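Local atomic coordinates of glyoxalase-related enzyme (Fulvimarina pelagi, PDB entry 3BQX), a protein that is of unknown function but belongs to the glyoxalase-related VOC superfamily, whose members are typically metal-dependent enzymes or small-molecule-binding proteins built from paired beta-alpha-beta-beta-beta modules. Residues A49-V53 with Q54-E58. Residues are numbered along the deposited sequence; the frame is centred on the assembly and turned at random.
Sequences ATWLV and QNLQE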
loop_
_atom_site.group_PDB
_atom_site.type_symbol
_atom_site.label_atom_id
_atom_site.label_comp_id
_atom_site.label_asym_id
_atom_site.label_seq_id
_atom_site.Cartn_x
_atom_site.Cartn_y
_atom_site.Cartn_z
ATOM N N ALA A 49 3.488 0.431 7.956
ATOM C CA ALA A 49 4.762 0.746 8.576
ATOM C C ALA A 49 5.378 1.972 7.937
ATOM O O ALA A 49 5.282 2.154 6.725
ATOM C CB ALA A 49 5.719 -0.428 8.428
ATOM N N THR A 50 5.977 2.827 8.763
ATOM C CA THR A 50 6.693 4.010 8.276
ATOM C C THR A 50 8.110 3.795 8.810
ATOM O O THR A 50 8.360 3.886 10.011
ATOM C CB THR A 50 6.076 5.324 8.801
ATOM O OG1 THR A 50 6.069 5.328 10.235
ATOM C CG2 THR A 50 4.658 5.468 8.294
ATOM N N TRP A 51 9.020 3.477 7.894
ATOM C CA TRP A 51 10.407 3.138 8.195
ATOM C C TRP A 51 11.364 4.173 7.612
ATOM O O TRP A 51 11.179 4.599 6.477
ATOM C CB TRP A 51 10.674 1.776 7.552
ATOM C CG TRP A 51 11.791 0.967 8.086
ATOM C CD1 TRP A 51 12.538 1.211 9.205
ATOM C CD2 TRP A 51 12.231 -0.296 7.575
ATOM N NE1 TRP A 51 13.410 0.168 9.424
ATOM C CE2 TRP A 51 13.242 -0.768 8.439
ATOM C CE3 TRP A 51 11.863 -1.077 6.470
ATOM C CZ2 TRP A 51 13.891 -1.988 8.235
ATOM C CZ3 TRP A 51 12.510 -2.293 6.269
ATOM C CH2 TRP A 51 13.510 -2.736 7.150
ATOM N N LEU A 52 12.382 4.575 8.374
ATOM C CA LEU A 52 13.350 5.535 7.844
ATOM C C LEU A 52 13.893 4.957 6.539
ATOM O O LEU A 52 14.269 3.789 6.484
ATOM C CB LEU A 52 14.500 5.751 8.833
ATOM C CG LEU A 52 14.128 6.520 10.102
ATOM C CD1 LEU A 52 15.339 6.614 11.016
ATOM C CD2 LEU A 52 13.626 7.908 9.730
ATOM N N VAL A 53 13.935 5.784 5.497
ATOM C CA VAL A 53 14.389 5.347 4.179
ATOM C C VAL A 53 15.731 4.622 4.157
ATOM O O VAL A 53 15.879 3.624 3.456
ATOM C CB VAL A 53 14.466 6.530 3.194
ATOM C CG1 VAL A 53 14.722 6.014 1.783
ATOM C CG2 VAL A 53 13.185 7.328 3.239
ATOM N N GLN A 54 16.711 5.109 4.915
ATOM C CA GLN A 54 18.024 4.466 4.931
ATOM C C GLN A 54 17.899 2.993 5.307
ATOM O O GLN A 54 18.548 2.131 4.717
ATOM C CB GLN A 54 18.971 5.137 5.936
ATOM C CG GLN A 54 18.975 6.653 5.957
ATOM C CD GLN A 54 17.969 7.220 6.945
ATOM O OE1 GLN A 54 16.786 7.344 6.640
ATOM N NE2 GLN A 54 18.440 7.551 8.147
ATOM N N ASN A 55 17.065 2.718 6.306
ATOM C CA ASN A 55 16.853 1.361 6.788
ATOM C C ASN A 55 16.102 0.504 5.774
ATOM O O ASN A 55 16.418 -0.673 5.591
ATOM C CB ASN A 55 16.100 1.403 8.121
ATOM C CG ASN A 55 16.926 2.030 9.233
ATOM O OD1 ASN A 55 17.877 1.427 9.729
ATOM N ND2 ASN A 55 16.574 3.250 9.616
ATOM N N LEU A 56 15.108 1.090 5.114
ATOM C CA LEU A 56 14.360 0.346 4.106
ATOM C C LEU A 56 15.305 -0.032 2.968
ATOM O O LEU A 56 15.340 -1.180 2.531
ATOM C CB LEU A 56 13.208 1.194 3.562
ATOM C CG LEU A 56 12.491 0.659 2.318
ATOM C CD1 LEU A 56 11.909 -0.733 2.576
ATOM C CD2 LEU A 56 11.392 1.634 1.938
ATOM N N GLN A 57 16.081 0.945 2.507
ATOM C CA GLN A 57 17.028 0.732 1.418
ATOM C C GLN A 57 18.030 -0.356 1.781
ATOM O O GLN A 57 18.398 -1.188 0.946
ATOM C CB GLN A 57 17.764 2.036 1.113
ATOM C CG GLN A 57 18.726 1.957 -0.055
ATOM C CD GLN A 57 19.397 3.285 -0.334
ATOM O OE1 GLN A 57 20.205 3.765 0.463
ATOM N NE2 GLN A 57 19.056 3.893 -1.464
ATOM N N GLU A 58 18.471 -0.341 3.035
ATOM C CA GLU A 58 19.429 -1.320 3.538
ATOM C C GLU A 58 18.854 -2.732 3.494
ATOM O O GLU A 58 19.548 -3.688 3.141
ATOM C CB GLU A 58 19.812 -0.974 4.979
ATOM C CG GLU A 58 20.716 -1.992 5.655
ATOM C CD GLU A 58 20.832 -1.770 7.157
ATOM O OE1 GLU A 58 21.628 -2.485 7.806
ATOM O OE2 GLU A 58 20.126 -0.884 7.692
#
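The indole of Trp51 lies against the first turn of the helix, with Asn55 and Leu56 both over one of its faces. Asn55 CB sits toward the rim on the pyrrole side, 3.2 Å from Trp51 NE1, while Leu56 turns its backbone to the six-membered ring: Leu56 CA makes a CH-pi contact 4.0 Å from the centroid of that Trp51 ring. Leu56 CD1 adds an apolar contact, 3.9 Å from Trp51 CE3. With CG anti to the backbone N (chi1 -158°), the indole swings toward the helix. The Asn55 side chain crosses it at about a right angle, its amide plane 9° from the ring plane, and CB makes the contact over the ring. The indole N-H is spent elsewhere, on a hydrogen bond to Glu37 OE2.

These residues mark the junction where strand 47-52, an inner strand of a four-stranded mixed sheet in the VOC fold, leads directly into helix 53-60; the axes of residues 49-52 and 54-58 stand 92° apart. Leu52 occupies the N-cap position. Val53 and Leu56 also pack on Ser70 of the second subunit.

Backbone bonds start the helix. Leu56 N bonds to Leu52 O at 3.1 Å, and Asn55 N adds a weak second bond to the same oxygen; Gln57 N donates to Val53 O at 2.8 Å.

The Leu52 and Asn55 side chains run alongside each other, Asn55 ND2 lying 3.3 Å from Leu52 CB. Gln54, bent at its second torsion, folds back until its OE1 is 3.5 Å from Leu52 CB.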